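Local atomic coordinates of xylose isomerase domain protein TIM barrel (Planctomyces limnophilus, PDB entry 3TVA), a protein that binds a magnesium ion in a TIM barrel of the xylose isomerase-like type and probably acts as an isomerase. Residues 64-76 with 107-121. Sequence-based numbering, arbitrary orientation.
Sequences GIQVTVIFGGFDG and ISDFASWVGCPAIGL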
# COMPACT_ATOMS: atom_id res chain seq x y z
N GLY A 64 15.35 -15.92 3.35
CA GLY A 64 15.96 -14.74 3.93
C GLY A 64 15.13 -13.46 3.76
O GLY A 64 15.67 -12.36 3.66
N ILE A 65 13.81 -13.60 3.74
CA ILE A 65 12.96 -12.46 3.46
C ILE A 65 12.03 -12.12 4.62
O ILE A 65 11.32 -12.99 5.14
CB ILE A 65 12.11 -12.70 2.19
CG1 ILE A 65 12.99 -12.66 0.94
CG2 ILE A 65 10.97 -11.69 2.11
CD1 ILE A 65 12.26 -13.07 -0.34
N GLN A 66 12.02 -10.84 4.99
CA GLN A 66 11.13 -10.34 6.03
C GLN A 66 9.85 -9.72 5.42
O GLN A 66 9.92 -8.91 4.50
CB GLN A 66 11.87 -9.30 6.88
CG GLN A 66 11.06 -8.73 8.05
CD GLN A 66 11.72 -7.48 8.66
OE1 GLN A 66 12.82 -7.07 8.28
NE2 GLN A 66 11.02 -6.86 9.62
N VAL A 67 8.70 -10.11 5.96
CA VAL A 67 7.41 -9.60 5.49
C VAL A 67 6.99 -8.41 6.35
O VAL A 67 6.80 -8.55 7.55
CB VAL A 67 6.32 -10.69 5.63
CG1 VAL A 67 4.96 -10.17 5.11
CG2 VAL A 67 6.75 -11.96 4.90
N THR A 68 6.99 -7.23 5.75
CA THR A 68 6.69 -5.98 6.45
C THR A 68 5.22 -5.57 6.58
O THR A 68 4.81 -5.00 7.58
CB THR A 68 7.56 -4.84 5.91
OG1 THR A 68 7.26 -4.62 4.53
CG2 THR A 68 9.05 -5.21 6.05
N VAL A 69 4.42 -5.82 5.54
CA VAL A 69 3.01 -5.49 5.55
C VAL A 69 2.25 -6.55 4.75
O VAL A 69 2.74 -7.03 3.72
CB VAL A 69 2.70 -4.10 4.89
CG1 VAL A 69 1.22 -3.77 5.03
CG2 VAL A 69 3.55 -2.95 5.47
N ILE A 70 1.07 -6.93 5.22
CA ILE A 70 0.18 -7.78 4.42
C ILE A 70 -1.05 -6.99 3.99
O ILE A 70 -1.77 -6.45 4.82
CB ILE A 70 -0.20 -9.08 5.18
CG1 ILE A 70 1.07 -9.95 5.34
CG2 ILE A 70 -1.31 -9.81 4.42
CD1 ILE A 70 0.92 -11.15 6.24
N PHE A 71 -1.29 -6.91 2.69
CA PHE A 71 -2.33 -6.03 2.15
C PHE A 71 -3.64 -6.74 1.90
O PHE A 71 -3.66 -7.85 1.38
CB PHE A 71 -1.84 -5.37 0.83
CG PHE A 71 -1.49 -3.92 0.98
CD1 PHE A 71 -0.23 -3.53 1.41
CD2 PHE A 71 -2.43 -2.93 0.71
CE1 PHE A 71 0.09 -2.19 1.56
CE2 PHE A 71 -2.12 -1.60 0.86
CZ PHE A 71 -0.85 -1.23 1.29
N GLY A 72 -4.75 -6.11 2.28
CA GLY A 72 -6.05 -6.63 1.92
C GLY A 72 -6.43 -6.32 0.48
O GLY A 72 -5.96 -5.35 -0.11
N GLY A 73 -7.27 -7.16 -0.08
CA GLY A 73 -7.88 -6.95 -1.39
C GLY A 73 -9.05 -7.90 -1.39
O GLY A 73 -9.02 -8.92 -0.69
N PHE A 74 -10.08 -7.61 -2.17
CA PHE A 74 -11.35 -8.32 -2.00
C PHE A 74 -12.00 -8.60 -3.33
O PHE A 74 -11.75 -7.90 -4.31
CB PHE A 74 -12.31 -7.49 -1.15
CG PHE A 74 -11.68 -6.88 0.07
CD1 PHE A 74 -11.47 -7.64 1.21
CD2 PHE A 74 -11.30 -5.55 0.08
CE1 PHE A 74 -10.89 -7.07 2.35
CE2 PHE A 74 -10.72 -4.98 1.20
CZ PHE A 74 -10.52 -5.74 2.34
N ASP A 75 -12.84 -9.63 -3.36
CA ASP A 75 -13.62 -9.94 -4.55
C ASP A 75 -14.61 -8.81 -4.83
O ASP A 75 -15.14 -8.19 -3.90
CB ASP A 75 -14.36 -11.27 -4.36
CG ASP A 75 -13.42 -12.46 -4.33
OD1 ASP A 75 -13.55 -13.30 -3.40
OD2 ASP A 75 -12.55 -12.56 -5.22
N GLY A 76 -14.82 -8.53 -6.11
CA GLY A 76 -15.75 -7.50 -6.53
C GLY A 76 -15.15 -6.11 -6.60
O GLY A 76 -15.85 -5.15 -6.89
N ILE A 107 -7.52 -11.46 7.63
CA ILE A 107 -6.20 -11.11 7.13
C ILE A 107 -5.30 -10.69 8.30
O ILE A 107 -4.12 -11.05 8.35
CB ILE A 107 -6.29 -10.05 6.01
CG1 ILE A 107 -6.81 -10.73 4.72
CG2 ILE A 107 -4.93 -9.41 5.74
CD1 ILE A 107 -7.41 -9.74 3.72
N SER A 108 -5.87 -9.96 9.26
CA SER A 108 -5.17 -9.65 10.51
C SER A 108 -4.76 -10.91 11.27
O SER A 108 -3.63 -11.01 11.74
CB SER A 108 -6.04 -8.74 11.39
OG SER A 108 -5.44 -8.51 12.65
N ASP A 109 -5.67 -11.89 11.39
CA ASP A 109 -5.34 -13.19 11.99
C ASP A 109 -4.18 -13.88 11.24
O ASP A 109 -3.24 -14.36 11.84
CB ASP A 109 -6.58 -14.12 12.00
CG ASP A 109 -7.71 -13.59 12.87
OD1 ASP A 109 -7.46 -12.69 13.71
OD2 ASP A 109 -8.86 -14.07 12.71
N PHE A 110 -4.26 -13.91 9.91
CA PHE A 110 -3.21 -14.50 9.09
C PHE A 110 -1.86 -13.80 9.29
O PHE A 110 -0.82 -14.47 9.45
CB PHE A 110 -3.63 -14.44 7.61
CG PHE A 110 -2.61 -15.00 6.65
CD1 PHE A 110 -1.69 -14.16 6.03
CD2 PHE A 110 -2.59 -16.36 6.35
CE1 PHE A 110 -0.75 -14.67 5.13
CE2 PHE A 110 -1.66 -16.87 5.44
CZ PHE A 110 -0.73 -16.02 4.84
N ALA A 111 -1.87 -12.47 9.28
CA ALA A 111 -0.65 -11.69 9.50
C ALA A 111 -0.03 -11.99 10.88
O ALA A 111 1.19 -12.06 11.03
CB ALA A 111 -0.92 -10.19 9.36
N SER A 112 -0.88 -12.17 11.88
CA SER A 112 -0.41 -12.54 13.22
C SER A 112 0.29 -13.92 13.25
O SER A 112 1.34 -14.08 13.86
CB SER A 112 -1.57 -12.50 14.21
OG SER A 112 -1.13 -12.86 15.50
N TRP A 113 -0.29 -14.91 12.59
CA TRP A 113 0.32 -16.23 12.47
C TRP A 113 1.65 -16.17 11.69
O TRP A 113 2.59 -16.89 11.99
CB TRP A 113 -0.65 -17.19 11.80
CG TRP A 113 -1.89 -17.46 12.59
CD1 TRP A 113 -1.99 -17.61 13.95
CD2 TRP A 113 -3.23 -17.64 12.07
NE1 TRP A 113 -3.30 -17.87 14.30
CE2 TRP A 113 -4.08 -17.89 13.17
CE3 TRP A 113 -3.78 -17.62 10.78
CZ2 TRP A 113 -5.46 -18.11 13.02
CZ3 TRP A 113 -5.15 -17.83 10.63
CH2 TRP A 113 -5.97 -18.08 11.75
N VAL A 114 1.71 -15.30 10.69
CA VAL A 114 2.91 -15.10 9.89
C VAL A 114 3.99 -14.36 10.69
O VAL A 114 5.18 -14.57 10.45
CB VAL A 114 2.58 -14.35 8.57
CG1 VAL A 114 3.82 -13.81 7.89
CG2 VAL A 114 1.83 -15.28 7.61
N GLY A 115 3.58 -13.53 11.64
CA GLY A 115 4.52 -12.74 12.41
C GLY A 115 4.74 -11.35 11.84
O GLY A 115 5.73 -10.68 12.15
N CYS A 116 3.82 -10.90 10.99
CA CYS A 116 3.92 -9.58 10.37
C CYS A 116 3.15 -8.53 11.18
O CYS A 116 1.96 -8.69 11.45
CB CYS A 116 3.35 -9.65 8.95
SG CYS A 116 3.33 -8.07 8.10
N PRO A 117 3.85 -7.45 11.58
CA PRO A 117 3.39 -6.36 12.47
C PRO A 117 2.32 -5.44 11.86
O PRO A 117 1.79 -4.56 12.56
CB PRO A 117 4.68 -5.59 12.81
CG PRO A 117 5.53 -5.78 11.59
CD PRO A 117 5.22 -7.19 11.09
N ALA A 118 2.08 -5.54 10.55
CA ALA A 118 1.20 -4.57 9.92
C ALA A 118 0.35 -5.14 8.80
O ALA A 118 0.77 -6.03 8.06
CB ALA A 118 2.03 -3.37 9.41
N ILE A 119 -0.86 -4.61 8.68
CA ILE A 119 -1.71 -4.91 7.54
C ILE A 119 -2.05 -3.61 6.81
O ILE A 119 -1.99 -2.53 7.40
CB ILE A 119 -3.02 -5.64 7.94
CG1 ILE A 119 -3.83 -4.81 8.93
CG2 ILE A 119 -2.71 -7.04 8.50
CD1 ILE A 119 -5.04 -5.56 9.48
N GLY A 120 -2.49 -3.70 5.57
CA GLY A 120 -2.74 -2.48 4.84
C GLY A 120 -3.94 -2.65 3.95
O GLY A 120 -4.35 -3.76 3.63
N LEU A 121 -4.55 -1.50 3.66
CA LEU A 121 -5.86 -1.44 3.05
C LEU A 121 -6.02 -0.14 2.26
O LEU A 121 -5.71 0.93 2.79
CB LEU A 121 -6.88 -1.45 4.19
CG LEU A 121 -8.34 -1.02 4.04
CD1 LEU A 121 -9.18 -2.13 3.43
CD2 LEU A 121 -8.89 -0.63 5.40
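A beta-alpha-beta crossover of the TIM barrel brings strands 66-71 and 118-121 side by side in parallel, with the last two turns (107-114) of helix 97-114, which leads into strand 118-121, packed against the face of the sheet that carries Ile70, the outside of the barrel. Three backbone hydrogen bonds join the strands: Ile70 N to Ala118 O, Gly120 N to Ile70 O, and Gly72 N to Gly120 O, the last 2.7 Å long and nearly straight at 172°. On the helix side, Ile70 does most of the filling. With CG1 anti to the carbonyl carbon (chi1 -67°) and the chain extended beyond it, CD1 reaches Ala111 CB, 3.7 Å away, Cys116 CB and the edge of the Phe110 ring, while the CG2 branch meets Ile107 CG2 at 3.9 Å. Gly115, with positive phi, closes the helix in a Schellman motif, and Cys116 then lays SG against the backbone of strand 66-71, 3.4 Å from Thr68 O.

Phe71 points to the other face, into the barrel, where its ring also meets the magnesium ligands Glu158 and His211. Cutting this side chain back to an alanine is likely to open a gap over Gly120 and remove a wall beside those two ligands. Glycine suits position 120, since a CB would clash with Phe71 CZ; instead Gly120 CA sits 4.0 Å from the Phe71 ring centroid, a CH-pi contact only 6° off the ring normal.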